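Local coordinates for protein geranyltranstransferase (Thermotoga neapolitana, PDB 4WK5) that probably acts as a magnesium-dependent prenyltransferase of the FPP/GGPP synthase family, joining isoprenoid units in isoprene biosynthesis, at residues L42-E45 / S46-Y50; S150-A153 / Y154-L158; A196-L200 / K201-H205; K258-A261 / D262-Y265; R279-D282 / F283-L287. All blocks are in the same frame, centred on the assembly; numbering follows the deposited sequence.

Contact 1 (L42-E45 / S46-Y50)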
loop_
_atom_site.group_PDB
_atom_site.type_symbol
_atom_site.label_atom_id
_atom_site.label_comp_id
_atom_site.label_asym_id
_atom_site.label_seq_id
_atom_site.Cartn_x
_atom_site.Cartn_y
_atom_site.Cartn_z
ATOM N N LEU A 42 -9.390 -15.356 -8.656
ATOM C CA LEU A 42 -8.500 -14.562 -9.496
ATOM C C LEU A 42 -7.110 -15.136 -9.532
ATOM O O LEU A 42 -6.615 -15.633 -8.514
ATOM C CB LEU A 42 -8.427 -13.111 -8.997
ATOM C CG LEU A 42 -9.764 -12.382 -9.070
ATOM C CD1 LEU A 42 -9.693 -11.074 -8.289
ATOM C CD2 LEU A 42 -10.129 -12.120 -10.534
ATOM N N LEU A 43 -6.466 -15.056 -10.695
ATOM C CA LEU A 43 -5.062 -15.432 -10.793
ATOM C C LEU A 43 -4.220 -14.612 -9.840
ATOM O O LEU A 43 -3.240 -15.097 -9.270
ATOM C CB LEU A 43 -4.540 -15.241 -12.221
ATOM C CG LEU A 43 -4.766 -16.354 -13.234
ATOM C CD1 LEU A 43 -4.355 -15.865 -14.623
ATOM C CD2 LEU A 43 -3.981 -17.601 -12.832
ATOM N N THR A 44 -4.600 -13.351 -9.667
ATOM C CA THR A 44 -3.824 -12.456 -8.831
ATOM C C THR A 44 -3.863 -12.935 -7.386
ATOM O O THR A 44 -2.874 -12.808 -6.657
ATOM C CB THR A 44 -4.344 -11.004 -8.947
ATOM O OG1 THR A 44 -4.220 -10.568 -10.307
ATOM C CG2 THR A 44 -3.545 -10.072 -8.060
ATOM N N GLU A 45 -5.001 -13.493 -6.978
ATOM C CA GLU A 45 -5.098 -14.095 -5.657
ATOM C C GLU A 45 -4.213 -15.322 -5.549
ATOM O O GLU A 45 -3.561 -15.511 -4.533
ATOM C CB GLU A 45 -6.539 -14.471 -5.321
ATOM C CG GLU A 45 -7.454 -13.270 -5.103
ATOM C CD GLU A 45 -8.881 -13.736 -4.895
ATOM O OE1 GLU A 45 -9.444 -14.305 -5.849
ATOM O OE2 GLU A 45 -9.394 -13.577 -3.760
ATOM N N SER A 46 -4.206 -16.164 -6.580
ATOM C CA SER A 46 -3.311 -17.323 -6.583
ATOM C C SER A 46 -1.841 -16.911 -6.498
ATOM O O SER A 46 -1.027 -17.606 -5.875
ATOM C CB SER A 46 -3.546 -18.185 -7.835
ATOM O OG SER A 46 -4.716 -18.960 -7.676
ATOM N N ALA A 47 -1.513 -15.780 -7.119
ATOM C CA ALA A 47 -0.148 -15.265 -7.098
ATOM C C ALA A 47 0.227 -14.751 -5.709
ATOM O O ALA A 47 1.365 -14.929 -5.262
ATOM C CB ALA A 47 0.025 -14.139 -8.157
ATOM N N MET A 48 -0.729 -14.116 -5.033
ATOM C CA MET A 48 -0.528 -13.694 -3.647
ATOM C C MET A 48 -0.238 -14.907 -2.773
ATOM O O MET A 48 0.706 -14.896 -1.946
ATOM C CB MET A 48 -1.758 -12.935 -3.129
ATOM C CG MET A 48 -1.886 -11.569 -3.761
ATOM S SD MET A 48 -3.268 -10.642 -3.084
ATOM C CE MET A 48 -4.607 -11.014 -4.180
ATOM N N GLN A 49 -1.051 -15.951 -2.943
ATOM C CA GLN A 49 -0.867 -17.165 -2.154
ATOM C C GLN A 49 0.469 -17.807 -2.466
ATOM O O GLN A 49 1.186 -18.256 -1.564
ATOM C CB GLN A 49 -1.997 -18.167 -2.407
ATOM C CG GLN A 49 -1.795 -19.454 -1.600
ATOM C CD GLN A 49 -2.806 -20.542 -1.992
ATOM O OE1 GLN A 49 -2.782 -21.064 -3.115
ATOM N NE2 GLN A 49 -3.704 -20.847 -1.089
ATOM N N TYR A 50 0.817 -17.817 -3.745
ATOM C CA TYR A 50 2.072 -18.412 -4.191
ATOM C C TYR A 50 3.260 -17.785 -3.483
ATOM O O TYR A 50 4.127 -18.494 -2.955
ATOM C CB TYR A 50 2.225 -18.263 -5.704
ATOM C CG TYR A 50 3.549 -18.745 -6.249
ATOM C CD1 TYR A 50 3.770 -20.089 -6.512
ATOM C CD2 TYR A 50 4.575 -17.841 -6.538
ATOM C CE1 TYR A 50 4.982 -20.534 -7.019
ATOM C CE2 TYR A 50 5.805 -18.281 -7.052
ATOM C CZ TYR A 50 5.993 -19.626 -7.288
ATOM O OH TYR A 50 7.192 -20.077 -7.801
HETATM O O HOH W 1 -7.409 -18.063 -7.641
#
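Met-48 folds back over Glu-45 in the first turn of helix 43-53, where Leu-42 is the N-cap residue. The methyl CE of Met-48 does most of the touching, 3.5 Å from Glu-45 CA and 3.7 Å from Glu-45 CG. It gets there because the thioether bends at its last torsion (chi3 -93°), which swings the methyl back toward the start of the helix after an otherwise extended chain. The same methyl approaches Thr-44 CG2 at 4.1 Å, so it is held against the side chains of two successive residues. Glu-45 has a second task. Its OE1 accepts the backbone N-H of Leu-42 at 3.0 Å, returning from the first turn to the N-cap residue, while Phe-40 N and His-39 N also donate to its carboxylate. With an alanine at Glu-45, the backbone N-H groups of His-39, Phe-40 and Leu-42, just ahead of the helix, would probably lose their acceptor, and Met-48 CE the CG it rests on. The second subunit packs on this end of the helix: its Glu-165 takes the N-H of Leu-43 and bonds Thr-44 OG1, and its Tyr-154 meets Met-48. Within the turn, Ser-46 N donates to Leu-42 O at 3.1 Å. That carbonyl oxygen has another donor, a water 2.7 Å away, which also lies 2.8 Å from Ser-46 OG.

Contact 2 (S150-A153 / Y154-L158)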
loop_
_atom_site.group_PDB
_atom_site.type_symbol
_atom_site.label_atom_id
_atom_site.label_comp_id
_atom_site.label_asym_id
_atom_site.label_seq_id
_atom_site.Cartn_x
_atom_site.Cartn_y
_atom_site.Cartn_z
ATOM N N SER A 150 1.993 2.828 9.248
ATOM C CA SER A 150 1.988 3.568 7.994
ATOM C C SER A 150 3.299 4.343 7.816
ATOM O O SER A 150 3.837 4.416 6.715
ATOM C CB SER A 150 0.782 4.520 7.949
ATOM O OG SER A 150 -0.437 3.787 7.928
ATOM N N GLU A 151 3.802 4.924 8.902
ATOM C CA GLU A 151 5.088 5.627 8.866
ATOM C C GLU A 151 6.224 4.661 8.531
ATOM O O GLU A 151 7.118 4.984 7.746
ATOM C CB GLU A 151 5.354 6.330 10.199
ATOM C CG GLU A 151 4.411 7.498 10.465
ATOM C CD GLU A 151 4.551 8.074 11.863
ATOM O OE1 GLU A 151 5.435 7.616 12.621
ATOM O OE2 GLU A 151 3.767 8.985 12.204
ATOM N N THR A 152 6.163 3.456 9.098
ATOM C CA THR A 152 7.170 2.425 8.835
ATOM C C THR A 152 7.163 2.035 7.368
ATOM O O THR A 152 8.212 1.878 6.758
ATOM C CB THR A 152 6.936 1.191 9.725
ATOM O OG1 THR A 152 7.120 1.586 11.091
ATOM C CG2 THR A 152 7.922 0.057 9.402
ATOM N N ALA A 153 5.965 1.869 6.810
ATOM C CA ALA A 153 5.826 1.472 5.417
ATOM C C ALA A 153 6.476 2.483 4.489
ATOM O O ALA A 153 7.186 2.124 3.556
ATOM C CB ALA A 153 4.329 1.316 5.061
ATOM N N TYR A 154 6.206 3.764 4.737
ATOM C CA TYR A 154 6.767 4.790 3.879
ATOM C C TYR A 154 8.295 4.854 4.013
ATOM O O TYR A 154 8.989 5.010 3.016
ATOM C CB TYR A 154 6.139 6.143 4.190
ATOM C CG TYR A 154 6.518 7.186 3.171
ATOM C CD1 TYR A 154 6.098 7.068 1.842
ATOM C CD2 TYR A 154 7.319 8.264 3.516
ATOM C CE1 TYR A 154 6.457 8.019 0.887
ATOM C CE2 TYR A 154 7.673 9.221 2.572
ATOM C CZ TYR A 154 7.242 9.086 1.263
ATOM O OH TYR A 154 7.594 10.038 0.327
ATOM N N LYS A 155 8.810 4.737 5.235
ATOM C CA LYS A 155 10.265 4.650 5.437
ATOM C C LYS A 155 10.900 3.488 4.668
ATOM O O LYS A 155 11.951 3.635 4.032
ATOM C CB LYS A 155 10.588 4.512 6.930
ATOM C CG LYS A 155 10.648 5.843 7.658
ATOM C CD LYS A 155 11.290 5.684 9.038
ATOM C CE LYS A 155 11.328 7.010 9.789
ATOM N NZ LYS A 155 11.682 6.834 11.227
ATOM N N LEU A 156 10.260 2.326 4.720
ATOM C CA LEU A 156 10.755 1.160 4.003
ATOM C C LEU A 156 10.816 1.408 2.489
ATOM O O LEU A 156 11.790 1.026 1.824
ATOM C CB LEU A 156 9.870 -0.056 4.341
ATOM C CG LEU A 156 10.041 -0.538 5.795
ATOM C CD1 LEU A 156 8.867 -1.430 6.213
ATOM C CD2 LEU A 156 11.380 -1.274 6.017
ATOM N N LEU A 157 9.813 2.111 1.964
ATOM C CA LEU A 157 9.768 2.424 0.540
ATOM C C LEU A 157 10.918 3.383 0.193
ATOM O O LEU A 157 11.601 3.190 -0.808
ATOM C CB LEU A 157 8.418 3.025 0.179
ATOM C CG LEU A 157 8.107 3.352 -1.300
ATOM C CD1 LEU A 157 8.664 4.719 -1.720
ATOM C CD2 LEU A 157 8.598 2.258 -2.215
ATOM N N LEU A 158 11.118 4.410 1.024
ATOM C CA LEU A 158 12.211 5.354 0.780
ATOM C C LEU A 158 13.543 4.619 0.822
ATOM O O LEU A 158 14.438 4.901 0.029
ATOM C CB LEU A 158 12.207 6.498 1.798
ATOM C CG LEU A 158 11.023 7.468 1.720
ATOM C CD1 LEU A 158 11.101 8.434 2.888
ATOM C CD2 LEU A 158 11.024 8.227 0.399
#
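Thr-152 and Leu-156 stand side by side one turn apart in helix 143-166, their side chains pointing the same way. Methyl meets methyl, with Thr-152 CG2 3.6 Å from Leu-156 CD1. In Thr-152 the methyl is anti to the backbone N, and this sends OG1 (chi1 -64°) back along the helix to bond the carbonyl of Glu-148 while the hydrocarbon branch faces Leu-156. The leucine also lies close over the backbone, its CG 3.2 Å from Thr-152 O, an oxygen already held by Leu-156 N at 2.9 Å. Beyond the pair, Phe-192 and Leu-189 of helix 175-201 pack on Thr-152 and Leu-156 respectively, and Phe-88 touches Leu-156. Replacing Leu-156 by an alanine would probably open a gap beside Thr-152 CG2 and deprive Phe-88 and Leu-189 of a packing partner. Elsewhere round the helix, Tyr-154 lays one ring face on Leu-158, whose CG is 3.9 Å above the plane and offset toward the rim, and the Tyr-154 side chain packs on Leu-132 of the second subunit. The helix thus packs both on helices of its own chain and on the second subunit. With its hydroxyl turned to Glu-148 O, Thr-152 offers Leu-156 its methyl, and side chain meets side chain by van der Waals contact.

Contact 3 (A196-L200 / K201-H205)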
loop_
_atom_site.group_PDB
_atom_site.type_symbol
_atom_site.label_atom_id
_atom_site.label_comp_id
_atom_site.label_asym_id
_atom_site.label_seq_id
_atom_site.Cartn_x
_atom_site.Cartn_y
_atom_site.Cartn_z
ATOM N N ALA A 196 5.653 -2.448 18.096
ATOM C CA ALA A 196 4.235 -2.793 18.038
ATOM C C ALA A 196 3.738 -3.537 19.290
ATOM O O ALA A 196 2.693 -3.176 19.828
ATOM C CB ALA A 196 3.941 -3.610 16.771
ATOM N N PRO A 197 4.480 -4.562 19.775
ATOM C CA PRO A 197 3.960 -5.201 20.991
ATOM C C PRO A 197 3.932 -4.247 22.181
ATOM O O PRO A 197 3.015 -4.328 23.000
ATOM C CB PRO A 197 4.954 -6.344 21.254
ATOM C CG PRO A 197 5.629 -6.584 19.959
ATOM C CD PRO A 197 5.679 -5.253 19.267
ATOM N N PHE A 198 4.933 -3.372 22.288
ATOM C CA PHE A 198 4.972 -2.415 23.395
ATOM C C PHE A 198 3.787 -1.451 23.294
ATOM O O PHE A 198 3.219 -1.045 24.311
ATOM C CB PHE A 198 6.302 -1.652 23.419
ATOM C CG PHE A 198 7.411 -2.386 24.125
ATOM C CD1 PHE A 198 7.968 -3.532 23.575
ATOM C CD2 PHE A 198 7.885 -1.942 25.347
ATOM C CE1 PHE A 198 8.982 -4.215 24.227
ATOM C CE2 PHE A 198 8.895 -2.613 26.000
ATOM C CZ PHE A 198 9.445 -3.752 25.443
ATOM N N LEU A 199 3.398 -1.100 22.069
ATOM C CA LEU A 199 2.203 -0.279 21.863
ATOM C C LEU A 199 0.949 -1.020 22.318
ATOM O O LEU A 199 0.092 -0.448 22.995
ATOM C CB LEU A 199 2.064 0.135 20.389
ATOM C CG LEU A 199 2.870 1.372 19.975
ATOM C CD1 LEU A 199 2.960 1.496 18.457
ATOM C CD2 LEU A 199 2.275 2.637 20.594
ATOM N N LEU A 200 0.848 -2.294 21.953
ATOM C CA LEU A 200 -0.296 -3.117 22.339
ATOM C C LEU A 200 -0.427 -3.239 23.857
ATOM O O LEU A 200 -1.538 -3.329 24.383
ATOM C CB LEU A 200 -0.193 -4.510 21.720
ATOM C CG LEU A 200 -0.221 -4.563 20.192
ATOM C CD1 LEU A 200 -0.191 -5.994 19.694
ATOM C CD2 LEU A 200 -1.450 -3.859 19.692
ATOM N N LYS A 201 0.710 -3.243 24.551
ATOM C CA LYS A 201 0.740 -3.433 26.004
ATOM C C LYS A 201 0.645 -2.105 26.754
ATOM O O LYS A 201 0.401 -2.082 27.962
ATOM C CB LYS A 201 2.014 -4.182 26.413
ATOM C CG LYS A 201 2.041 -4.676 27.860
ATOM C CD LYS A 201 0.967 -5.725 28.108
ATOM C CE LYS A 201 1.053 -6.295 29.515
ATOM N NZ LYS A 201 -0.025 -7.298 29.753
ATOM N N GLY A 202 0.832 -1.001 26.037
ATOM C CA GLY A 202 0.788 0.318 26.647
ATOM C C GLY A 202 2.092 0.739 27.303
ATOM O O GLY A 202 2.115 1.660 28.120
ATOM N N LEU A 203 3.178 0.061 26.949
ATOM C CA LEU A 203 4.503 0.391 27.471
ATOM C C LEU A 203 5.253 1.329 26.525
ATOM O O LEU A 203 5.049 1.291 25.315
ATOM C CB LEU A 203 5.318 -0.883 27.696
ATOM C CG LEU A 203 4.640 -1.999 28.488
ATOM C CD1 LEU A 203 5.503 -3.250 28.514
ATOM C CD2 LEU A 203 4.324 -1.531 29.900
ATOM N N ASP A 204 6.120 2.170 27.080
ATOM C CA ASP A 204 6.913 3.097 26.273
ATOM C C ASP A 204 7.844 2.335 25.329
ATOM O O ASP A 204 8.547 1.421 25.760
ATOM C CB ASP A 204 7.723 4.032 27.174
ATOM C CG ASP A 204 8.398 5.142 26.400
ATOM O OD1 ASP A 204 7.709 6.123 26.048
ATOM O OD2 ASP A 204 9.615 5.036 26.146
ATOM N N HIS A 205 7.850 2.712 24.050
ATOM C CA HIS A 205 8.580 1.945 23.036
ATOM C C HIS A 205 9.788 2.685 22.460
ATOM O O HIS A 205 10.398 2.229 21.491
ATOM C CB HIS A 205 7.626 1.529 21.901
ATOM C CG HIS A 205 7.229 2.647 20.984
ATOM N ND1 HIS A 205 8.107 3.243 20.103
ATOM C CD2 HIS A 205 6.040 3.271 20.808
ATOM C CE1 HIS A 205 7.477 4.187 19.427
ATOM N NE2 HIS A 205 6.221 4.225 19.836
#
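The first torsion of His-205 sets its ring between the backbone N and the carbonyl carbon (chi1 74°), which carries the imidazole to Leu-199, with His-205 CD2 3.8 Å from Leu-199 CG. Phe-198 CG is instead anti to its own carbonyl carbon (chi1 -84°), and this lays the phenyl ring against the turn, where Phe-198 CD2 is 3.6 Å from Leu-203 CB and 3.5 Å from Asp-204 O, both approaching obliquely. The turning backbone itself brings Phe-198 CB within 3.8 Å of His-205 CB. Val-67 and Ile-71 also pack on the phenylalanine, so the turn is clamped on a buried ring. Lys-201 leads away from this cluster and bonds the carbonyl of Gly-72 through NZ. The backbone ends the helix here. Leu-203 N reaches back to Phe-198 O at 2.9 Å, and Gly-202 N donates to Leu-199 O at 3.2 Å, from well above the carbonyl plane rather than along a lone pair. Gly-202 has a positive phi (83°) at which a CB would jam against the preceding carbonyl oxygen. This is a Schellman motif, with Gly-202 as its C-prime residue, ending helix 175-201 ahead of helix 206-229.

Contact 4 (K258-A261 / D262-Y265)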
loop_
_atom_site.group_PDB
_atom_site.type_symbol
_atom_site.label_atom_id
_atom_site.label_comp_id
_atom_site.label_asym_id
_atom_site.label_seq_id
_atom_site.Cartn_x
_atom_site.Cartn_y
_atom_site.Cartn_z
ATOM N N LYS A 258 31.694 -6.296 9.276
ATOM C CA LYS A 258 31.354 -7.371 10.205
ATOM C C LYS A 258 31.475 -6.883 11.651
ATOM O O LYS A 258 30.653 -7.228 12.504
ATOM C CB LYS A 258 32.250 -8.594 9.985
ATOM C CG LYS A 258 31.952 -9.740 10.943
ATOM C CD LYS A 258 32.655 -11.025 10.544
ATOM C CE LYS A 258 32.203 -12.183 11.418
ATOM N NZ LYS A 258 32.638 -12.023 12.837
ATOM N N GLN A 259 32.499 -6.074 11.920
ATOM C CA GLN A 259 32.700 -5.511 13.255
ATOM C C GLN A 259 31.514 -4.661 13.677
ATOM O O GLN A 259 31.084 -4.711 14.833
ATOM C CB GLN A 259 33.972 -4.666 13.309
ATOM C CG GLN A 259 35.206 -5.405 13.785
ATOM C CD GLN A 259 36.443 -4.533 13.731
ATOM O OE1 GLN A 259 36.347 -3.303 13.730
ATOM N NE2 GLN A 259 37.614 -5.164 13.685
ATOM N N LEU A 260 31.000 -3.866 12.741
ATOM C CA LEU A 260 29.836 -3.026 13.011
ATOM C C LEU A 260 28.613 -3.877 13.306
ATOM O O LEU A 260 27.880 -3.614 14.267
ATOM C CB LEU A 260 29.550 -2.091 11.835
ATOM C CG LEU A 260 28.434 -1.071 12.071
ATOM C CD1 LEU A 260 28.796 -0.165 13.238
ATOM C CD2 LEU A 260 28.165 -0.261 10.815
ATOM N N ALA A 261 28.395 -4.892 12.477
ATOM C CA ALA A 261 27.252 -5.786 12.652
ATOM C C ALA A 261 27.340 -6.517 13.984
ATOM O O ALA A 261 26.352 -6.625 14.721
ATOM C CB ALA A 261 27.170 -6.782 11.497
ATOM N N ASP A 262 28.536 -7.002 14.310
ATOM C CA ASP A 262 28.725 -7.709 15.564
ATOM C C ASP A 262 28.462 -6.789 16.750
ATOM O O ASP A 262 27.862 -7.204 17.741
ATOM C CB ASP A 262 30.143 -8.282 15.659
ATOM C CG ASP A 262 30.357 -9.489 14.757
ATOM O OD1 ASP A 262 29.367 -10.099 14.304
ATOM O OD2 ASP A 262 31.534 -9.847 14.526
ATOM N N LYS A 263 28.912 -5.541 16.643
ATOM C CA LYS A 263 28.759 -4.578 17.728
ATOM C C LYS A 263 27.291 -4.300 18.006
ATOM O O LYS A 263 26.856 -4.328 19.163
ATOM C CB LYS A 263 29.472 -3.264 17.408
ATOM C CG LYS A 263 29.336 -2.229 18.522
ATOM C CD LYS A 263 30.000 -0.903 18.176
ATOM C CE LYS A 263 29.171 -0.110 17.177
ATOM N NZ LYS A 263 29.836 1.164 16.771
ATOM N N TYR A 264 26.545 -4.025 16.938
ATOM C CA TYR A 264 25.103 -3.796 17.021
ATOM C C TYR A 264 24.375 -5.019 17.579
ATOM O O TYR A 264 23.516 -4.895 18.455
ATOM C CB TYR A 264 24.535 -3.448 15.644
ATOM C CG TYR A 264 24.796 -2.037 15.156
ATOM C CD1 TYR A 264 25.464 -1.109 15.943
ATOM C CD2 TYR A 264 24.346 -1.629 13.898
ATOM C CE1 TYR A 264 25.690 0.182 15.487
ATOM C CE2 TYR A 264 24.564 -0.343 13.436
ATOM C CZ TYR A 264 25.237 0.556 14.231
ATOM O OH TYR A 264 25.459 1.834 13.766
ATOM N N TYR A 265 24.713 -6.199 17.065
ATOM C CA TYR A 265 24.064 -7.426 17.518
ATOM C C TYR A 265 24.282 -7.633 19.009
ATOM O O TYR A 265 23.354 -7.990 19.740
ATOM C CB TYR A 265 24.581 -8.641 16.749
ATOM C CG TYR A 265 23.524 -9.700 16.541
ATOM C CD1 TYR A 265 22.767 -9.728 15.377
ATOM C CD2 TYR A 265 23.265 -10.654 17.513
ATOM C CE1 TYR A 265 21.795 -10.689 15.179
ATOM C CE2 TYR A 265 22.293 -11.612 17.330
ATOM C CZ TYR A 265 21.557 -11.627 16.159
ATOM O OH TYR A 265 20.586 -12.584 15.966
#
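Two turns in the middle of helix 248-274 carry two i, i+4 side-chain pairs, one charged and one built on an aromatic face. In the charged pair, Lys-258 NZ donates to Asp-262 OD2 at 3.0 Å in a salt bridge, using the syn lone pair, on the side of the other carboxylate oxygen. The lysine is extended until its last torsion, where a bend (chi4 -67°) turns the ammonium group back across the aspartate. The aliphatic part of the chain also lies close, Lys-258 CG being 3.6 Å from OD2 of Asp-262. The second carboxylate oxygen, OD1, is bonded by the hydroxyl of Tyr-222 on helix 206-229, so each oxygen has a partner, which probably fixes the rotation of the group. In the other pair, Leu-260 sets a methyl over one face of the Tyr-264 ring. This is a CH-pi contact, with Leu-260 CD1 4.1 Å from the ring centroid and 25° off the normal, displaced toward the rim so that Tyr-264 CZ is the nearest ring atom at 3.8 Å. The hydroxyl of Tyr-264 is occupied outside the segments by Glu-179, which anchors the ring at its far end. Lys-263 runs past the same leucine, its NZ 3.9 Å from Leu-260 CD1. Meanwhile Ala-261 packs on Ile-221 and Tyr-222 of helix 206-229. The chemistry is therefore divided: the carboxylate, shared by an ammonium group and a phenol, is likely to stay ionised, whereas the leucine-tyrosine pair probably rests mainly on dispersion.

Contact 5 (R279-D282 / F283-L287)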
loop_
_atom_site.group_PDB
_atom_site.type_symbol
_atom_site.label_atom_id
_atom_site.label_comp_id
_atom_site.label_asym_id
_atom_site.label_seq_id
_atom_site.Cartn_x
_atom_site.Cartn_y
_atom_site.Cartn_z
ATOM N N ARG A 279 12.727 -14.843 25.968
ATOM C CA ARG A 279 12.423 -15.568 24.747
ATOM C C ARG A 279 13.052 -14.876 23.558
ATOM O O ARG A 279 13.576 -15.524 22.660
ATOM C CB ARG A 279 10.916 -15.687 24.557
ATOM C CG ARG A 279 10.225 -16.353 25.736
ATOM C CD ARG A 279 8.727 -16.364 25.545
ATOM N NE ARG A 279 8.081 -17.325 26.432
ATOM C CZ ARG A 279 7.720 -17.057 27.681
ATOM N NH1 ARG A 279 7.947 -15.851 28.188
ATOM N NH2 ARG A 279 7.136 -17.989 28.424
ATOM N N THR A 280 13.012 -13.548 23.570
ATOM C CA THR A 280 13.548 -12.772 22.467
ATOM C C THR A 280 15.069 -12.903 22.416
ATOM O O THR A 280 15.657 -13.086 21.346
ATOM C CB THR A 280 13.128 -11.301 22.583
ATOM O OG1 THR A 280 11.697 -11.227 22.662
ATOM C CG2 THR A 280 13.594 -10.525 21.375
ATOM N N PHE A 281 15.697 -12.835 23.582
ATOM C CA PHE A 281 17.130 -13.042 23.708
ATOM C C PHE A 281 17.546 -14.409 23.164
ATOM O O PHE A 281 18.462 -14.510 22.348
ATOM C CB PHE A 281 17.539 -12.912 25.176
ATOM C CG PHE A 281 18.975 -13.233 25.439
ATOM C CD1 PHE A 281 19.960 -12.291 25.200
ATOM C CD2 PHE A 281 19.341 -14.466 25.955
ATOM C CE1 PHE A 281 21.282 -12.577 25.454
ATOM C CE2 PHE A 281 20.669 -14.758 26.215
ATOM C CZ PHE A 281 21.638 -13.813 25.963
ATOM N N ASP A 282 16.863 -15.454 23.619
ATOM C CA ASP A 282 17.174 -16.808 23.178
ATOM C C ASP A 282 16.980 -16.953 21.666
ATOM O O ASP A 282 17.829 -17.531 20.983
ATOM C CB ASP A 282 16.312 -17.831 23.918
ATOM C CG ASP A 282 16.673 -17.952 25.388
ATOM O OD1 ASP A 282 17.811 -17.594 25.770
ATOM O OD2 ASP A 282 15.814 -18.420 26.160
ATOM N N PHE A 283 15.870 -16.415 21.156
ATOM C CA PHE A 283 15.562 -16.448 19.722
ATOM C C PHE A 283 16.681 -15.792 18.913
ATOM O O PHE A 283 17.222 -16.388 17.971
ATOM C CB PHE A 283 14.212 -15.757 19.466
ATOM C CG PHE A 283 13.840 -15.626 18.007
ATOM C CD1 PHE A 283 13.843 -16.730 17.166
ATOM C CD2 PHE A 283 13.470 -14.403 17.491
ATOM C CE1 PHE A 283 13.489 -16.602 15.831
ATOM C CE2 PHE A 283 13.113 -14.270 16.158
ATOM C CZ PHE A 283 13.131 -15.374 15.331
ATOM N N LEU A 284 17.064 -14.583 19.300
ATOM C CA LEU A 284 18.058 -13.856 18.519
ATOM C C LEU A 284 19.473 -14.382 18.749
ATOM O O LEU A 284 20.335 -14.258 17.875
ATOM C CB LEU A 284 17.983 -12.361 18.822
ATOM C CG LEU A 284 16.658 -11.723 18.394
ATOM C CD1 LEU A 284 16.702 -10.228 18.569
ATOM C CD2 LEU A 284 16.303 -12.089 16.951
ATOM N N ARG A 285 19.710 -14.976 19.916
ATOM C CA ARG A 285 20.998 -15.598 20.185
ATOM C C ARG A 285 21.204 -16.808 19.279
ATOM O O ARG A 285 22.270 -16.970 18.684
ATOM C CB ARG A 285 21.109 -16.015 21.651
ATOM C CG ARG A 285 22.508 -16.424 22.078
ATOM C CD ARG A 285 22.484 -17.018 23.471
ATOM N NE ARG A 285 21.397 -17.984 23.604
ATOM C CZ ARG A 285 21.088 -18.620 24.729
ATOM N NH1 ARG A 285 21.790 -18.401 25.832
ATOM N NH2 ARG A 285 20.079 -19.480 24.745
ATOM N N ASN A 286 20.184 -17.653 19.168
ATOM C CA ASN A 286 20.274 -18.830 18.308
ATOM C C ASN A 286 20.248 -18.457 16.833
ATOM O O ASN A 286 20.721 -19.209 15.983
ATOM C CB ASN A 286 19.147 -19.816 18.621
ATOM C CG ASN A 286 19.259 -20.403 20.017
ATOM O OD1 ASN A 286 18.286 -20.440 20.770
ATOM N ND2 ASN A 286 20.455 -20.865 20.369
ATOM N N LEU A 287 19.706 -17.282 16.539
ATOM C CA LEU A 287 19.636 -16.789 15.171
ATOM C C LEU A 287 21.015 -16.372 14.654
ATOM O O LEU A 287 21.305 -16.532 13.468
ATOM C CB LEU A 287 18.648 -15.618 15.086
ATOM C CG LEU A 287 18.153 -15.075 13.742
ATOM C CD1 LEU A 287 16.883 -14.286 13.979
ATOM C CD2 LEU A 287 19.178 -14.183 13.053
#
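The backbone from Arg-279 to Leu-287 is regular alpha-helix, part of helix 278-289 near the modelled C-terminus of this mainly helical fold; Arg-285 N, for example, donates to Phe-281 O at 2.8 Å. Three side chains then converge. Arg-285 is bent at chi3 (46°), which curls its guanidinium back over the preceding turn toward Phe-281 and Asp-282. Asp-282 runs alongside it, the carboxylate and guanidinium planes 20° apart, and its OD1 lies 3.1 Å from Arg-285 NH2. Because that oxygen sits over a guanidinium face, with no N-H aimed at it, the salt bridge rests on charge attraction alone. Phe-281 crosses over a guanidinium face too: its CE2 is 3.8 Å from Arg-285 NH1 and 4.0 Å from Arg-285 CD, the ring turned 56° from the guanidinium. On another side of the helix, Thr-280 and Leu-284 point the same way, their CG2 and CD1 atoms 4.2 Å apart, and both pack on Leu-272 of helix 248-274. The Thr-280 hydroxyl is bonded by Asp-70 and Thr-66 of helix 59-70, while Arg-279 forms a salt bridge with Glu-69. Phe-283 rests on Leu-62 of that same helix. Arg-285 NE is buried by the contact and has no polar partner in the model.

The five contacts follow one another along the chain of a mainly helical isoprenoid synthase fold. Contacts 4 and 5 touch directly, their centres 16 Å apart, where Tyr-265 OH lies 2.6 Å from Leu-284 O in a probable hydrogen bond joining consecutive helices. Contact 2 lies on helix 143-166 and contact 3 at the end of the next helix, 175-201, about 8 Å apart at their nearest atoms, and contact 3 comes equally near contact 5. Within one chain, contacts 1 and 2 are about 16 Å apart at their nearest atoms, yet they meet across the dimer: Glu-45 and Met-48 pack on Leu-158 and Tyr-154 of the second subunit.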